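Side-chain contacts in beta-lactamase (Francisella tularensis subsp. tularensis, PDB 3P09), which probably hydrolyses beta-lactam antibiotics to substituted beta-amino acids, as a member of the class A beta-lactamase family: residues Phe28-Leu31 and Glu32-Tyr35; Thr177-Ala180 and Ile181-Ile185; Asn214-Ala217 and Phe218-Lys222. All coordinates share one frame; numbering follows the deposited sequence.

Contact 1 (Phe28-Leu31 and Glu32-Tyr35); sequences FKNL and ENKY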
loop_
_atom_site.group_PDB
_atom_site.type_symbol
_atom_site.label_atom_id
_atom_site.label_comp_id
_atom_site.label_asym_id
_atom_site.label_seq_id
_atom_site.Cartn_x
_atom_site.Cartn_y
_atom_site.Cartn_z
ATOM N N PHE A 28 -7.920 -0.060 -20.588
ATOM C CA PHE A 28 -6.996 -0.797 -19.734
ATOM C C PHE A 28 -6.344 -1.935 -20.518
ATOM O O PHE A 28 -5.151 -2.187 -20.382
ATOM C CB PHE A 28 -7.717 -1.313 -18.489
ATOM C CG PHE A 28 -8.230 -0.210 -17.599
ATOM C CD1 PHE A 28 -7.456 0.915 -17.360
ATOM C CD2 PHE A 28 -9.488 -0.283 -17.025
ATOM C CE1 PHE A 28 -7.924 1.941 -16.553
ATOM C CE2 PHE A 28 -9.967 0.743 -16.210
ATOM C CZ PHE A 28 -9.183 1.854 -15.973
ATOM N N LYS A 29 -7.132 -2.617 -21.348
ATOM C CA LYS A 29 -6.600 -3.658 -22.224
ATOM C C LYS A 29 -5.530 -3.129 -23.183
ATOM O O LYS A 29 -4.553 -3.817 -23.477
ATOM C CB LYS A 29 -7.731 -4.320 -23.027
ATOM C CG LYS A 29 -7.261 -5.426 -23.964
ATOM C CD LYS A 29 -6.698 -6.613 -23.197
ATOM C CE LYS A 29 -6.258 -7.710 -24.158
ATOM N NZ LYS A 29 -5.911 -8.982 -23.466
ATOM N N ASN A 30 -5.715 -1.911 -23.679
ATOM C CA ASN A 30 -4.703 -1.300 -24.529
ATOM C C ASN A 30 -3.385 -1.103 -23.784
ATOM O O ASN A 30 -2.309 -1.284 -24.357
ATOM C CB ASN A 30 -5.201 0.019 -25.130
ATOM C CG ASN A 30 -6.279 -0.190 -26.187
ATOM O OD1 ASN A 30 -6.411 -1.279 -26.755
ATOM N ND2 ASN A 30 -7.053 0.860 -26.460
ATOM N N LEU A 31 -3.466 -0.747 -22.503
ATOM C CA LEU A 31 -2.252 -0.590 -21.706
ATOM C C LEU A 31 -1.502 -1.913 -21.587
ATOM O O LEU A 31 -0.270 -1.942 -21.655
ATOM C CB LEU A 31 -2.568 -0.032 -20.313
ATOM C CG LEU A 31 -3.202 1.363 -20.246
ATOM C CD1 LEU A 31 -3.487 1.735 -18.789
ATOM C CD2 LEU A 31 -2.300 2.402 -20.895
ATOM N N GLU A 32 -2.246 -3.003 -21.403
ATOM C CA GLU A 32 -1.647 -4.334 -21.315
ATOM C C GLU A 32 -0.958 -4.739 -22.618
ATOM O O GLU A 32 0.150 -5.271 -22.603
ATOM C CB GLU A 32 -2.696 -5.378 -20.901
ATOM C CG GLU A 32 -3.011 -5.312 -19.406
ATOM C CD GLU A 32 -4.202 -6.162 -18.987
ATOM O OE1 GLU A 32 -5.003 -6.558 -19.856
ATOM O OE2 GLU A 32 -4.345 -6.427 -17.769
ATOM N N ASN A 33 -1.624 -4.481 -23.737
ATOM C CA ASN A 33 -1.063 -4.758 -25.055
ATOM C C ASN A 33 0.216 -3.972 -25.284
ATOM O O ASN A 33 1.185 -4.467 -25.865
ATOM C CB ASN A 33 -2.073 -4.387 -26.136
ATOM C CG ASN A 33 -3.250 -5.343 -26.183
ATOM O OD1 ASN A 33 -3.143 -6.488 -25.753
ATOM N ND2 ASN A 33 -4.382 -4.875 -26.710
ATOM N N LYS A 34 0.199 -2.730 -24.820
ATOM C CA LYS A 34 1.308 -1.816 -25.005
ATOM C C LYS A 34 2.529 -2.233 -24.181
ATOM O O LYS A 34 3.663 -2.183 -24.671
ATOM C CB LYS A 34 0.844 -0.405 -24.623
ATOM C CG LYS A 34 1.833 0.705 -24.867
ATOM C CD LYS A 34 1.165 2.049 -24.568
ATOM C CE LYS A 34 2.152 3.202 -24.598
ATOM N NZ LYS A 34 1.577 4.416 -23.959
ATOM N N TYR A 35 2.301 -2.661 -22.940
ATOM C CA TYR A 35 3.409 -2.882 -22.005
ATOM C C TYR A 35 3.657 -4.337 -21.578
ATOM O O TYR A 35 4.590 -4.611 -20.814
ATOM C CB TYR A 35 3.200 -2.032 -20.753
ATOM C CG TYR A 35 3.379 -0.562 -20.973
ATOM C CD1 TYR A 35 4.613 -0.036 -21.323
ATOM C CD2 TYR A 35 2.316 0.315 -20.808
ATOM C CE1 TYR A 35 4.780 1.330 -21.510
ATOM C CE2 TYR A 35 2.470 1.669 -20.998
ATOM C CZ TYR A 35 3.698 2.175 -21.348
ATOM O OH TYR A 35 3.834 3.537 -21.523
HETATM O O HOH W 1 -4.272 -8.283 -21.681
HETATM O O HOH W 2 -4.027 -2.484 -28.537
#
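Lys29 and Glu32, one turn apart on helix 24-35, have side chains that cross at about a right angle, with CD of Lys29 3.7 Å from OE1 of Glu32. The charged ends do not pair directly, since NZ of Lys29 stays 4.4 Å from OE1 of Glu32. A water joins them instead, accepting from Lys29 NZ at 2.5 Å and donating to Glu32 OE1. The bend in the lysine chain (chi2 66°) carries its methylenes along the helix toward Asn33, where CE lies 3.7 Å from OD1 of Asn33. Asn30 and Asn33 make the second water-bridged pair on this wet flank. Their amide planes are 42° apart, and a water donates to OD1 of Asn30 and accepts from ND2 of Asn33 at 3.0 Å, bridging atoms that are 4.1 Å apart.

The flank of Phe28 and Leu31 is buried. The Leu31 carbonyl O receives the Tyr35 N-H at 3.0 Å while lying 3.5 Å from CD2 of the Tyr35 ring. Tyr35 itself is partly exposed; CG of the exposed Lys34 rests over the centre of its ring, and both polar ends, Lys34 NZ and Tyr35 OH, are held by Gln276. Glu32 is also buried; OE1 bonds to Tyr54 OH as well as to the water, and OE2 accepts from Ile39 N, which should favour a charged carboxylate.

Phe28, Leu31 and Tyr35 line the face of helix 24-35 that packs on helix 271-289, meeting Leu280, Ala277 and Ile273 there, while Glu32 ties the helix to the start of strand 38-44.

Contact 2 (Thr177-Ala180 and Ile181-Ile185); sequences TPKA and ITKDI
The carboxylate of Asp184 turns one flat face to the carbonyl oxygen of Ala180, whose O sits 3.0 Å from CG of Asp184 and 3.2 Å from each of its two oxygens. The approach is thus to the carbon, over the plane, and the same carbonyl takes the Asp184 N-H. A second flat group, the carbonyl of Pro178, is gripped from opposite faces of its plane: Thr182 N donates at 3.1 Å to Pro178 O, and Thr182 OG1 donates to the same oxygen at 2.8 Å. With chi1 at -61°, the hydroxyl stands beside its own backbone N, where it reaches back one turn to the Pro178 carbonyl.

Thr177 is the N-cap, its OG1 accepting from Ala180 N at 3.0 Å. Its carbonyl O takes the almost straight Ile181 N-H (171°) and also touches the CG2 branch of Ile181. Thr177 thus closes the first turn with its side-chain OG1 and its backbone O. On the outer side, CG of Lys183 lies 3.3 Å from Lys179 O, and the two lysine chains run near each other without their NZ atoms meeting.

Asp184 OD2 lies close to OD2 of Asp152, which suggests that the pair may share a proton. Helix 178-190 packs against both helix 66-80, where Ile181 and Ile185 meet Phe68, and the five-stranded sheet, where Thr182 packs on Tyr42 of strand 38-44 and Ile181 on Val242 of strand 239-246.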
loop_
_atom_site.group_PDB
_atom_site.type_symbol
_atom_site.label_atom_id
_atom_site.label_comp_id
_atom_site.label_asym_id
_atom_site.label_seq_id
_atom_site.Cartn_x
_atom_site.Cartn_y
_atom_site.Cartn_z
ATOM N N THR A 177 -5.301 -8.850 -4.220
ATOM C CA THR A 177 -6.068 -8.468 -5.411
ATOM C C THR A 177 -6.365 -6.972 -5.346
ATOM O O THR A 177 -6.389 -6.391 -4.255
ATOM C CB THR A 177 -7.444 -9.194 -5.479
ATOM O OG1 THR A 177 -8.220 -8.850 -4.319
ATOM C CG2 THR A 177 -7.271 -10.727 -5.559
ATOM N N PRO A 178 -6.599 -6.340 -6.508
ATOM C CA PRO A 178 -6.960 -4.918 -6.458
ATOM C C PRO A 178 -8.187 -4.675 -5.570
ATOM O O PRO A 178 -8.229 -3.714 -4.816
ATOM C CB PRO A 178 -7.256 -4.581 -7.920
ATOM C CG PRO A 178 -6.397 -5.557 -8.724
ATOM C CD PRO A 178 -6.451 -6.835 -7.893
ATOM N N LYS A 179 -9.169 -5.562 -5.631
ATOM C CA LYS A 179 -10.382 -5.372 -4.843
ATOM C C LYS A 179 -10.079 -5.423 -3.346
ATOM O O LYS A 179 -10.470 -4.536 -2.587
ATOM C CB LYS A 179 -11.431 -6.432 -5.235
ATOM C CG LYS A 179 -12.805 -6.241 -4.618
ATOM C CD LYS A 179 -13.773 -7.310 -5.122
ATOM C CE LYS A 179 -15.141 -7.165 -4.462
ATOM N NZ LYS A 179 -16.116 -8.201 -4.911
ATOM N N ALA A 180 -9.353 -6.454 -2.921
ATOM C CA ALA A 180 -9.119 -6.665 -1.503
ATOM C C ALA A 180 -8.302 -5.531 -0.898
ATOM O O ALA A 180 -8.635 -5.005 0.172
ATOM C CB ALA A 180 -8.433 -8.027 -1.254
ATOM N N ILE A 181 -7.226 -5.160 -1.581
ATOM C CA ILE A 181 -6.296 -4.188 -1.026
ATOM C C ILE A 181 -6.916 -2.795 -1.013
ATOM O O ILE A 181 -6.623 -2.002 -0.134
ATOM C CB ILE A 181 -4.958 -4.166 -1.780
ATOM C CG1 ILE A 181 -3.880 -3.523 -0.903
ATOM C CG2 ILE A 181 -5.102 -3.447 -3.133
ATOM C CD1 ILE A 181 -3.574 -4.356 0.337
ATOM N N THR A 182 -7.814 -2.523 -1.959
ATOM C CA THR A 182 -8.463 -1.216 -2.055
ATOM C C THR A 182 -9.587 -1.088 -1.026
ATOM O O THR A 182 -9.732 -0.053 -0.389
ATOM C CB THR A 182 -9.004 -0.950 -3.496
ATOM O OG1 THR A 182 -7.915 -0.960 -4.417
ATOM C CG2 THR A 182 -9.693 0.410 -3.601
ATOM N N LYS A 183 -10.394 -2.134 -0.872
ATOM C CA LYS A 183 -11.345 -2.181 0.239
ATOM C C LYS A 183 -10.608 -1.999 1.581
ATOM O O LYS A 183 -11.106 -1.334 2.491
ATOM C CB LYS A 183 -12.149 -3.492 0.220
ATOM C CG LYS A 183 -13.165 -3.575 -0.934
ATOM C CD LYS A 183 -14.204 -4.690 -0.740
ATOM C CE LYS A 183 -13.563 -5.976 -0.301
ATOM N NZ LYS A 183 -14.569 -6.969 0.200
ATOM N N ASP A 184 -9.413 -2.570 1.697
ATOM C CA ASP A 184 -8.643 -2.463 2.944
ATOM C C ASP A 184 -8.269 -1.026 3.290
ATOM O O ASP A 184 -8.437 -0.591 4.424
ATOM C CB ASP A 184 -7.348 -3.270 2.869
ATOM C CG ASP A 184 -7.582 -4.764 2.949
ATOM O OD1 ASP A 184 -8.700 -5.183 3.337
ATOM O OD2 ASP A 184 -6.637 -5.517 2.630
ATOM N N ILE A 185 -7.726 -0.302 2.320
ATOM C CA ILE A 185 -7.266 1.054 2.615
ATOM C C ILE A 185 -8.467 1.948 2.907
ATOM O O ILE A 185 -8.402 2.826 3.761
ATOM C CB ILE A 185 -6.377 1.634 1.479
ATOM C CG1 ILE A 185 -5.506 2.778 2.017
ATOM C CG2 ILE A 185 -7.219 2.100 0.302
ATOM C CD1 ILE A 185 -4.417 3.232 1.034
#

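Contact 3 (Asn214-Ala217 and Phe218-Lys222); sequences NRIA and FSMPK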
loop_
_atom_site.group_PDB
_atom_site.type_symbol
_atom_site.label_atom_id
_atom_site.label_comp_id
_atom_site.label_asym_id
_atom_site.label_seq_id
_atom_site.Cartn_x
_atom_site.Cartn_y
_atom_site.Cartn_z
ATOM N N ASN A 214 5.446 9.715 -8.751
ATOM C CA ASN A 214 5.434 9.386 -10.174
ATOM C C ASN A 214 4.452 8.271 -10.506
ATOM O O ASN A 214 4.551 7.621 -11.555
ATOM C CB ASN A 214 6.839 9.042 -10.662
ATOM C CG ASN A 214 7.729 10.265 -10.761
ATOM O OD1 ASN A 214 7.478 11.155 -11.570
ATOM N ND2 ASN A 214 8.768 10.318 -9.939
ATOM N N ARG A 215 3.501 8.052 -9.605
ATOM C CA ARG A 215 2.488 7.032 -9.831
ATOM C C ARG A 215 1.105 7.666 -9.895
ATOM O O ARG A 215 0.882 8.521 -10.740
ATOM C CB ARG A 215 2.642 5.886 -8.831
ATOM C CG ARG A 215 4.009 5.215 -9.046
ATOM C CD ARG A 215 4.289 4.042 -8.116
ATOM N NE ARG A 215 5.660 3.596 -8.304
ATOM C CZ ARG A 215 6.173 2.468 -7.826
ATOM N NH1 ARG A 215 5.426 1.624 -7.113
ATOM N NH2 ARG A 215 7.444 2.179 -8.077
ATOM N N ILE A 216 0.184 7.282 -9.029
ATOM C CA ILE A 216 -1.170 7.843 -9.135
ATOM C C ILE A 216 -1.179 9.373 -9.063
ATOM O O ILE A 216 -1.858 10.048 -9.859
ATOM C CB ILE A 216 -2.097 7.270 -8.044
ATOM C CG1 ILE A 216 -2.411 5.796 -8.344
ATOM C CG2 ILE A 216 -3.367 8.089 -7.944
ATOM C CD1 ILE A 216 -3.116 5.044 -7.208
ATOM N N ALA A 217 -0.434 9.917 -8.105
ATOM C CA ALA A 217 -0.406 11.357 -7.880
ATOM C C ALA A 217 -0.042 12.130 -9.140
ATOM O O ALA A 217 -0.530 13.241 -9.364
ATOM C CB ALA A 217 0.564 11.705 -6.741
ATOM N N PHE A 218 0.826 11.535 -9.953
ATOM C CA PHE A 218 1.322 12.156 -11.174
ATOM C C PHE A 218 0.186 12.563 -12.123
ATOM O O PHE A 218 0.343 13.464 -12.947
ATOM C CB PHE A 218 2.254 11.159 -11.869
ATOM C CG PHE A 218 2.928 11.689 -13.103
ATOM C CD1 PHE A 218 2.325 11.569 -14.345
ATOM C CD2 PHE A 218 4.185 12.267 -13.026
ATOM C CE1 PHE A 218 2.957 12.044 -15.490
ATOM C CE2 PHE A 218 4.817 12.742 -14.166
ATOM C CZ PHE A 218 4.201 12.626 -15.395
ATOM N N SER A 219 -0.961 11.900 -12.003
ATOM C CA SER A 219 -2.035 12.083 -12.963
ATOM C C SER A 219 -3.298 12.693 -12.370
ATOM O O SER A 219 -4.264 12.926 -13.095
ATOM C CB SER A 219 -2.376 10.751 -13.636
ATOM O OG SER A 219 -1.254 10.249 -14.346
HETATM N N MSE A 220 -3.298 12.925 -11.063
HETATM C CA MSE A 220 -4.437 13.531 -10.384
HETATM C C MSE A 220 -4.464 15.029 -10.702
HETATM O O MSE A 220 -3.415 15.670 -10.811
HETATM C CB MSE A 220 -4.351 13.310 -8.855
HETATM C CG MSE A 220 -4.760 11.893 -8.311
HETATM SE SE MSE A 220 -6.288 11.179 -9.219
HETATM C CE MSE A 220 -5.362 10.055 -10.522
ATOM N N PRO A 221 -5.666 15.600 -10.859
ATOM C CA PRO A 221 -5.723 17.064 -10.919
ATOM C C PRO A 221 -5.052 17.647 -9.685
ATOM O O PRO A 221 -5.153 17.080 -8.597
ATOM C CB PRO A 221 -7.221 17.358 -10.904
ATOM C CG PRO A 221 -7.846 16.122 -11.458
ATOM C CD PRO A 221 -7.002 14.991 -10.938
ATOM N N LYS A 222 -4.371 18.771 -9.847
ATOM C CA LYS A 222 -3.512 19.297 -8.787
ATOM C C LYS A 222 -4.256 19.789 -7.537
ATOM O O LYS A 222 -3.662 19.910 -6.465
ATOM C CB LYS A 222 -2.577 20.366 -9.360
ATOM C CG LYS A 222 -1.743 19.827 -10.522
ATOM C CD LYS A 222 -0.953 20.906 -11.237
ATOM C CE LYS A 222 -0.234 20.331 -12.450
ATOM N NZ LYS A 222 0.711 21.307 -13.064
#
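Bends at chi2 (-40°) and chi3 (97°) of Met220, modelled as selenomethionine, curl its terminal methyl back onto Ile216, four residues earlier. CE of Met220 comes 3.8 Å from CG2 of Ile216 and 3.6 Å from the Ile216 carbonyl O, the two side chains lying side by side and pointing the same way. Phe218 does otherwise: its ring carbon CG stands opposite the backbone N (chi1 -176°), which leads the ring off toward Asn214. There OD1 of Asn214 lies 3.8 Å from CD2 of Phe218, an oblique approach that belongs to one of two asparagine conformers and so counts for little. Ser219 OG meets the edge of the Phe218 ring in its plane, and is itself bonded to Gln275 O.

The backbone makes two overlapping type I beta turns, closed by Ser219 N to Ile216 O at 3.0 Å and Met220 N to Ala217 O at 3.3 Å; in both the donor stands above the carbonyl plane. Phe218 N adds a weak bond to Arg215 O.

Ile216 and Met220 reach inward to the sheet, Ile216 onto Ala243 and Leu255 and Met220 onto Ile245, while Phe218 lies on the exposed side. Arg215 has its guanidinium fixed by a salt bridge to Glu271 and by bonds to Thr232 OG1 and the carbonyls of Gly231 and Asn240. The chemistry is therefore divided: apolar contacts seat the turns on the sheet, and an arginine held by four bonds anchors their start.

The three contacts stand apart, with centres about 22 Å (contacts 1 and 2), 19 Å (1 and 3) and 20 Å (2 and 3) from one another and nearest atoms about 8 to 10 Å apart. The fold joins them: contacts 1 and 3 share helix 271-289, contacts 2 and 3 both pack on strand 239-246, and contacts 1 and 2 both reach strand 38-44. Ile181 of contact 2 and Arg215 of contact 3 lie near, without touching, Ser64, Lys67, Ser125 and Lys229, which match the SxxK, (S/Y)xN-like and KTG motifs of class A enzymes and are probably active-site residues. Lys29, Lys179 and Arg215 each come within about 4 Å of a bound sulfate, probably from the crystallisation liquor.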